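Local coordinates for protein Ara h 8 allergen isoform (Arachis hypogaea, PDB 6V8S) that binds 8-anilino-1-naphthalene sulfonate in its Bet v 1-type fold and, as a pathogenesis-related peanut allergen, may bind small hydrophobic plant ligands such as abscisic acid, at residues 39-44 against 54-59; 90-95 against 129-134. All coordinates share one frame; numbering follows the deposited sequence.

Contact 1. Residues 39-44 against 54-59; sequences QSIEIV and KKVTAV. With 2AN (8-anilino-1-naphthalene sulfonate), chain Q.
Ser40 OG and Thr57 OG1 share a short hydrogen bond of 2.6 Å, and either hydroxyl could be the donor. Both oxygens sit between their own backbone N and carbonyl carbon (chi1 59° in each), which turns them to one another on the sheet face that also carries Glu42 and Lys55. In the main chain alongside, the strands pair directly: Thr57 N reaches Ser40 O at 3.0 Å, and Gln39 N gives its hydrogen to Thr57 O. Gln39 and Ser40 thus both face Thr57, a classic beta bulge. Past it the strands resume regular antiparallel pairing, with Glu42 and Lys55 as a hydrogen-bonded pair; Lys55 N donates to Glu42 O at 2.8 Å and Glu42 N to Lys55 O. The two strands form a beta hairpin at the edge of the seven-stranded antiparallel sheet of the Bet v 1 fold, 38-45 being an outermost strand and 53-60 being hydrogen-bonded on to 63-75. On the other face, Ile41 and Val56 run abreast, with Ile41 CG2 4.1 Å from Val56 CG2. The same CG2 meets the aliphatic run of Lys54 at CD (3.9 Å), the two side chains crossing at a slant. Lys54 is extended beyond CG, and this carries NZ off the hairpin to a salt bridge with Asp28 and a hydrogen bond to Tyr81, while Ile41 also touches helix 27-34 at Asp28 and Thr31. Nearer the bulge, Ala58 CB lies over the face of the anilino ring of the bound 8-anilino-1-naphthalene sulfonate, toward its rim and 3.5 Å from C14, and Val56 O comes within 3.4 Å of its C15. At the Gln39 end, CG of that residue rests against Val59 CG2, and the bend beyond it lets NE2 hydrogen-bond to Ala37 O.

Contact 2. Residues 90-95 against 129-134; sequences GFQEIL and DEVHQD. With 2AN (8-anilino-1-naphthalene sulfonate), chain Q.
The loop segment 90-95 makes a type I beta turn from Gln92 to Leu95, leading into strand 95-107, and faces the start of helix 129-152; the backbones stay apart, with Gln92 CA 7.3 Å from Val131 CA. Side chains bridge the distance. Val131 splits its two methyls: CG1 meets Leu95 CD1 tip to tip at 3.7 Å, while CG2 packs on Ile94 CG2 at 3.9 Å. Gln92 and Val131 run past one another head to tail, and the Gln92 chain, bent at chi2 (-86°), brings its amide to Asp134. There NE2 donates a hydrogen bond to Asp134 OD2 at 2.7 Å, using the anti lone pair of the oxygen, which lies in the amide plane although the carboxylate is turned 68° from it. NE2 also donates to sulfonate O2 of the ligand at 2.9 Å, while sulfonate O3 sits at the edge of the Phe91 ring, in its plane. Lys138 joins both acceptors, with a salt bridge to Asp134 and a hydrogen bond to the ligand. Two nearly straight bonds from one nitrogen thus fix the rotation of the amide between two anions, whose mutual repulsion the Lys138 charge would be expected to offset.

From the N terminus the chain first runs through strand 3-12 and two short helices to reach contact 1, which closes a local hairpin with nine residues between its segments. It then continues through strands 63-75 and 80-86 before contact 2 opens; this one closes a longer loop, taking in strands 95-107 and 110-121 before the C-terminal helix. The two are in series, neither nested nor crossed. Contact 1 pairs strands at one edge of the sheet, whereas contact 2 ties the sheet's loop to the long helix. Their nearest atoms stay about 7 Å apart, yet both border the same bound ligand, from the strand side and the loop side.

Contact 1. Residues 39-44 against 54-59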
ATOM      1  N   GLN A  39     -13.264  -2.031   5.360  1.00 38.22           N
ATOM      2  CA  GLN A  39     -14.408  -1.294   5.950  1.00 40.65           C
ATOM      3  C   GLN A  39     -14.025   0.166   6.152  1.00 40.34           C
ATOM      4  O   GLN A  39     -14.910   1.019   5.943  1.00 42.84           O
ATOM      5  CB  GLN A  39     -14.799  -1.910   7.277  1.00 42.72           C
ATOM      6  CG  GLN A  39     -15.104  -3.399   7.188  1.00 44.24           C
ATOM      7  CD  GLN A  39     -16.190  -3.708   6.183  1.00 47.53           C
ATOM      8  OE1 GLN A  39     -17.361  -3.362   6.403  1.00 49.78           O
ATOM      9  NE2 GLN A  39     -15.807  -4.357   5.082  1.00 44.60           N
ATOM     10  N   SER A  40     -12.800   0.467   6.569  1.00 39.06           N
ATOM     11  CA  SER A  40     -12.384   1.870   6.860  1.00 37.89           C
ATOM     12  C   SER A  40     -10.859   1.980   6.994  1.00 36.82           C
ATOM     13  O   SER A  40     -10.177   0.942   7.232  1.00 35.57           O
ATOM     14  CB  SER A  40     -13.008   2.356   8.132  1.00 39.09           C
ATOM     15  OG  SER A  40     -12.620   1.515   9.220  1.00 38.40           O
ATOM     16  N   ILE A  41     -10.389   3.203   6.762  1.00 37.13           N
ATOM     17  CA  ILE A  41      -8.996   3.664   6.944  1.00 37.42           C
ATOM     18  C   ILE A  41      -9.077   4.963   7.752  1.00 39.57           C
ATOM     19  O   ILE A  41      -9.526   5.930   7.223  1.00 39.43           O
ATOM     20  CB  ILE A  41      -8.255   3.810   5.609  1.00 36.58           C
ATOM     21  CG1 ILE A  41      -8.367   2.530   4.785  1.00 36.08           C
ATOM     22  CG2 ILE A  41      -6.817   4.173   5.871  1.00 34.93           C
ATOM     23  CD1 ILE A  41      -7.497   2.494   3.535  1.00 36.05           C
ATOM     24  N   GLU A  42      -8.732   4.907   9.037  1.00 42.39           N
ATOM     25  CA  GLU A  42      -8.866   6.007  10.028  1.00 46.37           C
ATOM     26  C   GLU A  42      -7.465   6.453  10.448  1.00 43.98           C
ATOM     27  O   GLU A  42      -6.648   5.590  10.790  1.00 41.72           O
ATOM     28  CB  GLU A  42      -9.632   5.499  11.251  1.00 50.57           C
ATOM     29  CG  GLU A  42     -10.097   6.543  12.262  1.00 57.65           C
ATOM     30  CD  GLU A  42     -10.603   5.922  13.564  1.00 62.81           C
ATOM     31  OE1 GLU A  42     -10.074   4.834  13.997  1.00 62.62           O
ATOM     32  OE2 GLU A  42     -11.548   6.510  14.174  1.00 71.45           O
ATOM     33  N   ILE A  43      -7.207   7.751  10.401  1.00 43.55           N
ATOM     34  CA  ILE A  43      -5.941   8.338  10.915  1.00 44.96           C
ATOM     35  C   ILE A  43      -6.007   8.251  12.445  1.00 46.75           C
ATOM     36  O   ILE A  43      -6.969   8.748  12.995  1.00 48.41           O
ATOM     37  CB  ILE A  43      -5.685   9.752  10.366  1.00 45.22           C
ATOM     38  CG1 ILE A  43      -5.313   9.651   8.871  1.00 43.64           C
ATOM     39  CG2 ILE A  43      -4.640  10.481  11.216  1.00 45.42           C
ATOM     40  CD1 ILE A  43      -4.685  10.892   8.219  1.00 44.39           C
ATOM     41  N   VAL A  44      -5.048   7.575  13.086  1.00 46.14           N
ATOM     42  CA  VAL A  44      -5.019   7.452  14.571  1.00 48.46           C
ATOM     43  C   VAL A  44      -3.989   8.418  15.132  1.00 49.80           C
ATOM     44  O   VAL A  44      -4.040   8.671  16.354  1.00 51.01           O
ATOM     45  CB  VAL A  44      -4.856   5.988  15.052  1.00 48.42           C
ATOM     46  CG1 VAL A  44      -6.156   5.228  14.758  1.00 48.43           C
ATOM     47  CG2 VAL A  44      -3.641   5.301  14.469  1.00 47.02           C
ATOM     48  N   LYS A  54      -2.284   5.080  10.279  1.00 34.10           N
ATOM     49  CA  LYS A  54      -3.667   4.778   9.854  1.00 36.13           C
ATOM     50  C   LYS A  54      -4.005   3.367  10.299  1.00 35.18           C
ATOM     51  O   LYS A  54      -3.165   2.477  10.175  1.00 34.56           O
ATOM     52  CB  LYS A  54      -3.810   4.894   8.336  1.00 35.67           C
ATOM     53  CG  LYS A  54      -3.237   6.152   7.721  1.00 38.61           C
ATOM     54  CD  LYS A  54      -3.469   6.172   6.212  1.00 40.97           C
ATOM     55  CE  LYS A  54      -2.730   7.241   5.480  1.00 43.98           C
ATOM     56  NZ  LYS A  54      -2.742   6.911   4.037  1.00 46.34           N
ATOM     57  N   LYS A  55      -5.213   3.197  10.785  1.00 35.25           N
ATOM     58  CA  LYS A  55      -5.791   1.889  11.133  1.00 36.03           C
ATOM     59  C   LYS A  55      -6.655   1.435   9.960  1.00 34.15           C
ATOM     60  O   LYS A  55      -7.620   2.140   9.641  1.00 34.45           O
ATOM     61  CB  LYS A  55      -6.542   2.009  12.446  1.00 40.22           C
ATOM     62  CG  LYS A  55      -7.150   0.728  12.929  1.00 42.87           C
ATOM     63  CD  LYS A  55      -8.026   0.841  14.109  1.00 47.20           C
ATOM     64  CE  LYS A  55      -7.262   0.755  15.407  1.00 49.50           C
ATOM     65  NZ  LYS A  55      -8.189   0.503  16.532  1.00 52.54           N
ATOM     66  N   VAL A  56      -6.304   0.304   9.355  1.00 32.14           N
ATOM     67  CA  VAL A  56      -7.051  -0.276   8.223  1.00 32.37           C
ATOM     68  C   VAL A  56      -7.834  -1.470   8.775  1.00 33.11           C
ATOM     69  O   VAL A  56      -7.209  -2.446   9.181  1.00 31.21           O
ATOM     70  CB  VAL A  56      -6.124  -0.671   7.082  1.00 32.66           C
ATOM     71  CG1 VAL A  56      -6.915  -1.222   5.893  1.00 33.83           C
ATOM     72  CG2 VAL A  56      -5.241   0.493   6.643  1.00 32.94           C
ATOM     73  N   THR A  57      -9.180  -1.381   8.767  1.00 34.46           N
ATOM     74  CA  THR A  57     -10.048  -2.457   9.252  1.00 36.44           C
ATOM     75  C   THR A  57     -10.610  -3.230   8.074  1.00 35.78           C
ATOM     76  O   THR A  57     -11.077  -2.581   7.145  1.00 35.67           O
ATOM     77  CB  THR A  57     -11.140  -1.844  10.123  1.00 39.29           C
ATOM     78  OG1 THR A  57     -11.821  -0.930   9.292  1.00 45.24           O
ATOM     79  CG2 THR A  57     -10.464  -1.151  11.275  1.00 39.31           C
ATOM     80  N   ALA A  58     -10.625  -4.555   8.138  1.00 38.05           N
ATOM     81  CA  ALA A  58     -11.189  -5.397   7.070  1.00 40.51           C
ATOM     82  C   ALA A  58     -11.911  -6.602   7.660  1.00 45.63           C
ATOM     83  O   ALA A  58     -11.621  -6.955   8.808  1.00 47.95           O
ATOM     84  CB  ALA A  58     -10.120  -5.846   6.144  1.00 39.47           C
ATOM     85  N   VAL A  59     -12.765  -7.215   6.860  1.00 48.84           N
ATOM     86  CA  VAL A  59     -13.583  -8.385   7.280  1.00 54.33           C
ATOM     87  C   VAL A  59     -13.258  -9.548   6.350  1.00 57.16           C
ATOM     88  O   VAL A  59     -13.156  -9.323   5.139  1.00 56.50           O
ATOM     89  CB  VAL A  59     -15.090  -8.071   7.235  1.00 54.64           C
ATOM     90  CG1 VAL A  59     -15.898  -9.342   7.378  1.00 56.68           C
ATOM     91  CG2 VAL A  59     -15.494  -7.085   8.315  1.00 56.97           C
TER
HETATM   92  C1  2AN Q 201      -3.975  -5.394   4.375  1.00 39.14           C
HETATM   93  C2  2AN Q 201      -4.904  -4.438   4.134  1.00 39.52           C
HETATM   94  C3  2AN Q 201      -4.698  -3.418   3.197  1.00 39.25           C
HETATM   95  C4  2AN Q 201      -3.589  -3.427   2.425  1.00 40.35           C
HETATM   96  C5  2AN Q 201      -2.578  -4.400   2.627  1.00 38.25           C
HETATM   97  C6  2AN Q 201      -1.410  -4.346   1.837  1.00 38.92           C
HETATM   98  C7  2AN Q 201      -0.422  -5.230   2.006  1.00 39.59           C
HETATM   99  C8  2AN Q 201      -0.524  -6.218   2.995  1.00 40.90           C
HETATM  100  N   2AN Q 201      -4.252  -6.395   5.323  1.00 38.56           N
HETATM  101  S   2AN Q 201      -1.586  -7.631   4.970  1.00 41.51           S
HETATM  102  C9  2AN Q 201      -1.661  -6.361   3.749  1.00 41.17           C
HETATM  103  C10 2AN Q 201      -2.738  -5.414   3.625  1.00 37.83           C
HETATM  104  C11 2AN Q 201      -5.312  -6.461   6.256  1.00 40.03           C
HETATM  105  C12 2AN Q 201      -5.729  -7.719   6.684  1.00 41.15           C
HETATM  106  C13 2AN Q 201      -6.743  -7.840   7.623  1.00 40.13           C
HETATM  107  C14 2AN Q 201      -7.340  -6.724   8.153  1.00 40.56           C
HETATM  108  C15 2AN Q 201      -6.932  -5.475   7.744  1.00 40.92           C
HETATM  109  C16 2AN Q 201      -5.918  -5.336   6.807  1.00 40.45           C
HETATM  110  O1  2AN Q 201      -2.821  -8.583   4.746  1.00 45.37           O
HETATM  111  O2  2AN Q 201      -0.417  -8.425   4.724  1.00 44.17           O
HETATM  112  O3  2AN Q 201      -1.665  -6.977   6.240  1.00 41.86           O

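Contact 2. Residues 90-95 against 129-134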
ATOM      1  N   GLY A  90      -4.742  -8.323  12.263  1.00 34.82           N
ATOM      2  CA  GLY A  90      -4.985  -8.876  10.918  1.00 34.33           C
ATOM      3  C   GLY A  90      -3.675  -9.168  10.187  1.00 33.49           C
ATOM      4  O   GLY A  90      -3.750  -9.589   9.016  1.00 33.29           O
ATOM      5  N   PHE A  91      -2.500  -8.873  10.759  1.00 32.44           N
ATOM      6  CA  PHE A  91      -1.215  -8.907   9.997  1.00 31.99           C
ATOM      7  C   PHE A  91      -0.738 -10.362   9.848  1.00 33.71           C
ATOM      8  O   PHE A  91      -1.020 -11.190  10.695  1.00 35.64           O
ATOM      9  CB  PHE A  91      -0.140  -8.065  10.687  1.00 30.68           C
ATOM     10  CG  PHE A  91       1.041  -7.706   9.831  1.00 30.64           C
ATOM     11  CD1 PHE A  91       0.842  -7.204   8.553  1.00 30.34           C
ATOM     12  CD2 PHE A  91       2.355  -7.883  10.254  1.00 30.82           C
ATOM     13  CE1 PHE A  91       1.876  -6.872   7.725  1.00 28.66           C
ATOM     14  CE2 PHE A  91       3.412  -7.461   9.455  1.00 30.60           C
ATOM     15  CZ  PHE A  91       3.150  -6.974   8.188  1.00 30.61           C
ATOM     16  N   GLN A  92       0.047 -10.619   8.819  1.00 33.89           N
ATOM     17  CA  GLN A  92       0.711 -11.922   8.580  1.00 35.55           C
ATOM     18  C   GLN A  92       1.488 -12.338   9.844  1.00 34.79           C
ATOM     19  O   GLN A  92       2.294 -11.521  10.358  1.00 32.92           O
ATOM     20  CB  GLN A  92       1.660 -11.838   7.370  1.00 35.93           C
ATOM     21  CG  GLN A  92       1.089 -11.098   6.148  1.00 35.97           C
ATOM     22  CD  GLN A  92       0.272 -11.988   5.231  1.00 36.46           C
ATOM     23  OE1 GLN A  92       0.311 -13.222   5.360  1.00 36.89           O
ATOM     24  NE2 GLN A  92      -0.521 -11.348   4.385  1.00 34.15           N
ATOM     25  N   GLU A  93       1.324 -13.601  10.278  1.00 36.50           N
ATOM     26  CA  GLU A  93       1.887 -14.055  11.579  1.00 38.33           C
ATOM     27  C   GLU A  93       3.426 -14.059  11.529  1.00 34.65           C
ATOM     28  O   GLU A  93       4.063 -13.707  12.514  1.00 32.87           O
ATOM     29  CB  GLU A  93       1.292 -15.391  11.979  1.00 44.44           C
ATOM     30  CG  GLU A  93      -0.215 -15.309  12.233  1.00 48.68           C
ATOM     31  CD  GLU A  93      -0.686 -14.459  13.413  1.00 53.14           C
ATOM     32  OE1 GLU A  93       0.075 -14.308  14.418  1.00 54.65           O
ATOM     33  OE2 GLU A  93      -1.790 -13.897  13.278  1.00 59.86           O
ATOM     34  N   ILE A  94       4.020 -14.409  10.395  1.00 32.79           N
ATOM     35  CA  ILE A  94       5.503 -14.615  10.272  1.00 31.74           C
ATOM     36  C   ILE A  94       6.196 -13.266  10.100  1.00 30.60           C
ATOM     37  O   ILE A  94       7.440 -13.225  10.131  1.00 31.95           O
ATOM     38  CB  ILE A  94       5.814 -15.596   9.127  1.00 32.24           C
ATOM     39  CG1 ILE A  94       7.233 -16.183   9.257  1.00 33.13           C
ATOM     40  CG2 ILE A  94       5.615 -14.949   7.774  1.00 31.75           C
ATOM     41  CD1 ILE A  94       7.506 -17.375   8.423  1.00 34.12           C
ATOM     42  N   LEU A  95       5.456 -12.153   9.929  1.00 29.37           N
ATOM     43  CA  LEU A  95       6.039 -10.830   9.605  1.00 29.09           C
ATOM     44  C   LEU A  95       6.059  -9.948  10.858  1.00 30.23           C
ATOM     45  O   LEU A  95       5.018  -9.836  11.533  1.00 28.79           O
ATOM     46  CB  LEU A  95       5.232 -10.159   8.497  1.00 28.29           C
ATOM     47  CG  LEU A  95       5.383 -10.758   7.098  1.00 28.24           C
ATOM     48  CD1 LEU A  95       4.660  -9.964   6.062  1.00 27.62           C
ATOM     49  CD2 LEU A  95       6.853 -10.927   6.680  1.00 28.74           C
ATOM     50  N   ASP A 129       6.645 -18.295   0.179  1.00 32.83           N
ATOM     51  CA  ASP A 129       6.068 -17.894  -1.127  1.00 33.82           C
ATOM     52  C   ASP A 129       4.637 -17.384  -0.933  1.00 31.63           C
ATOM     53  O   ASP A 129       4.293 -16.400  -1.605  1.00 29.63           O
ATOM     54  CB  ASP A 129       6.164 -19.031  -2.159  1.00 36.73           C
ATOM     55  CG  ASP A 129       7.602 -19.258  -2.641  1.00 40.55           C
ATOM     56  OD1 ASP A 129       8.388 -18.269  -2.591  1.00 42.42           O
ATOM     57  OD2 ASP A 129       7.955 -20.397  -3.085  1.00 45.44           O
ATOM     58  N   GLU A 130       3.878 -18.009  -0.035  1.00 32.78           N
ATOM     59  CA  GLU A 130       2.427 -17.711   0.164  1.00 34.12           C
ATOM     60  C   GLU A 130       2.298 -16.311   0.754  1.00 31.16           C
ATOM     61  O   GLU A 130       1.340 -15.625   0.404  1.00 30.26           O
ATOM     62  CB  GLU A 130       1.750 -18.767   1.060  1.00 36.77           C
ATOM     63  CG  GLU A 130       1.799 -20.167   0.458  1.00 41.31           C
ATOM     64  CD  GLU A 130       3.140 -20.903   0.428  1.00 45.34           C
ATOM     65  OE1 GLU A 130       4.116 -20.525   1.144  1.00 44.24           O
ATOM     66  OE2 GLU A 130       3.212 -21.900  -0.332  1.00 50.83           O
ATOM     67  N   VAL A 131       3.228 -15.900   1.622  1.00 29.75           N
ATOM     68  CA  VAL A 131       3.171 -14.568   2.281  1.00 28.10           C
ATOM     69  C   VAL A 131       3.565 -13.488   1.281  1.00 27.97           C
ATOM     70  O   VAL A 131       2.863 -12.480   1.220  1.00 28.31           O
ATOM     71  CB  VAL A 131       4.023 -14.522   3.560  1.00 27.68           C
ATOM     72  CG1 VAL A 131       4.106 -13.110   4.142  1.00 25.94           C
ATOM     73  CG2 VAL A 131       3.460 -15.521   4.583  1.00 28.07           C
ATOM     74  N   HIS A 132       4.645 -13.679   0.538  1.00 28.95           N
ATOM     75  CA  HIS A 132       5.060 -12.795  -0.586  1.00 29.29           C
ATOM     76  C   HIS A 132       3.859 -12.590  -1.509  1.00 29.41           C
ATOM     77  O   HIS A 132       3.524 -11.424  -1.788  1.00 27.95           O
ATOM     78  CB  HIS A 132       6.269 -13.375  -1.336  1.00 30.71           C
ATOM     79  CG  HIS A 132       6.640 -12.574  -2.526  1.00 31.10           C
ATOM     80  ND1 HIS A 132       6.271 -12.935  -3.791  1.00 31.82           N
ATOM     81  CD2 HIS A 132       7.355 -11.420  -2.627  1.00 31.69           C
ATOM     82  CE1 HIS A 132       6.760 -12.047  -4.664  1.00 32.41           C
ATOM     83  NE2 HIS A 132       7.424 -11.097  -3.973  1.00 32.19           N
ATOM     84  N   GLN A 133       3.236 -13.694  -1.939  1.00 30.29           N
ATOM     85  CA  GLN A 133       2.126 -13.705  -2.901  1.00 31.45           C
ATOM     86  C   GLN A 133       0.954 -12.909  -2.329  1.00 30.13           C
ATOM     87  O   GLN A 133       0.419 -12.072  -3.031  1.00 28.49           O
ATOM     88  CB  GLN A 133       1.704 -15.136  -3.178  1.00 34.07           C
ATOM     89  CG  GLN A 133       0.867 -15.236  -4.434  1.00 36.23           C
ATOM     90  CD  GLN A 133       0.160 -16.564  -4.536  1.00 38.56           C
ATOM     91  OE1 GLN A 133      -1.038 -16.665  -4.214  1.00 40.77           O
ATOM     92  NE2 GLN A 133       0.870 -17.582  -5.011  1.00 39.01           N
ATOM     93  N   ASP A 134       0.610 -13.135  -1.072  1.00 30.05           N
ATOM     94  CA  ASP A 134      -0.577 -12.493  -0.451  1.00 29.68           C
ATOM     95  C   ASP A 134      -0.330 -10.976  -0.308  1.00 28.52           C
ATOM     96  O   ASP A 134      -1.239 -10.190  -0.676  1.00 25.74           O
ATOM     97  CB  ASP A 134      -0.930 -13.154   0.867  1.00 29.92           C
ATOM     98  CG  ASP A 134      -2.254 -12.669   1.406  1.00 30.83           C
ATOM     99  OD1 ASP A 134      -3.280 -12.732   0.648  1.00 31.33           O
ATOM    100  OD2 ASP A 134      -2.266 -12.190   2.558  1.00 32.92           O
TER
HETATM  101  C1  2AN Q 201      -3.975  -5.394   4.375  1.00 39.14           C
HETATM  102  C2  2AN Q 201      -4.904  -4.438   4.134  1.00 39.52           C
HETATM  103  C3  2AN Q 201      -4.698  -3.418   3.197  1.00 39.25           C
HETATM  104  C4  2AN Q 201      -3.589  -3.427   2.425  1.00 40.35           C
HETATM  105  C5  2AN Q 201      -2.578  -4.400   2.627  1.00 38.25           C
HETATM  106  C6  2AN Q 201      -1.410  -4.346   1.837  1.00 38.92           C
HETATM  107  C7  2AN Q 201      -0.422  -5.230   2.006  1.00 39.59           C
HETATM  108  C8  2AN Q 201      -0.524  -6.218   2.995  1.00 40.90           C
HETATM  109  N   2AN Q 201      -4.252  -6.395   5.323  1.00 38.56           N
HETATM  110  S   2AN Q 201      -1.586  -7.631   4.970  1.00 41.51           S
HETATM  111  C9  2AN Q 201      -1.661  -6.361   3.749  1.00 41.17           C
HETATM  112  C10 2AN Q 201      -2.738  -5.414   3.625  1.00 37.83           C
HETATM  113  C11 2AN Q 201      -5.312  -6.461   6.256  1.00 40.03           C
HETATM  114  C12 2AN Q 201      -5.729  -7.719   6.684  1.00 41.15           C
HETATM  115  C13 2AN Q 201      -6.743  -7.840   7.623  1.00 40.13           C
HETATM  116  C14 2AN Q 201      -7.340  -6.724   8.153  1.00 40.56           C
HETATM  117  C15 2AN Q 201      -6.932  -5.475   7.744  1.00 40.92           C
HETATM  118  C16 2AN Q 201      -5.918  -5.336   6.807  1.00 40.45           C
HETATM  119  O1  2AN Q 201      -2.821  -8.583   4.746  1.00 45.37           O
HETATM  120  O2  2AN Q 201      -0.417  -8.425   4.724  1.00 44.17           O
HETATM  121  O3  2AN Q 201      -1.665  -6.977   6.240  1.00 41.86           O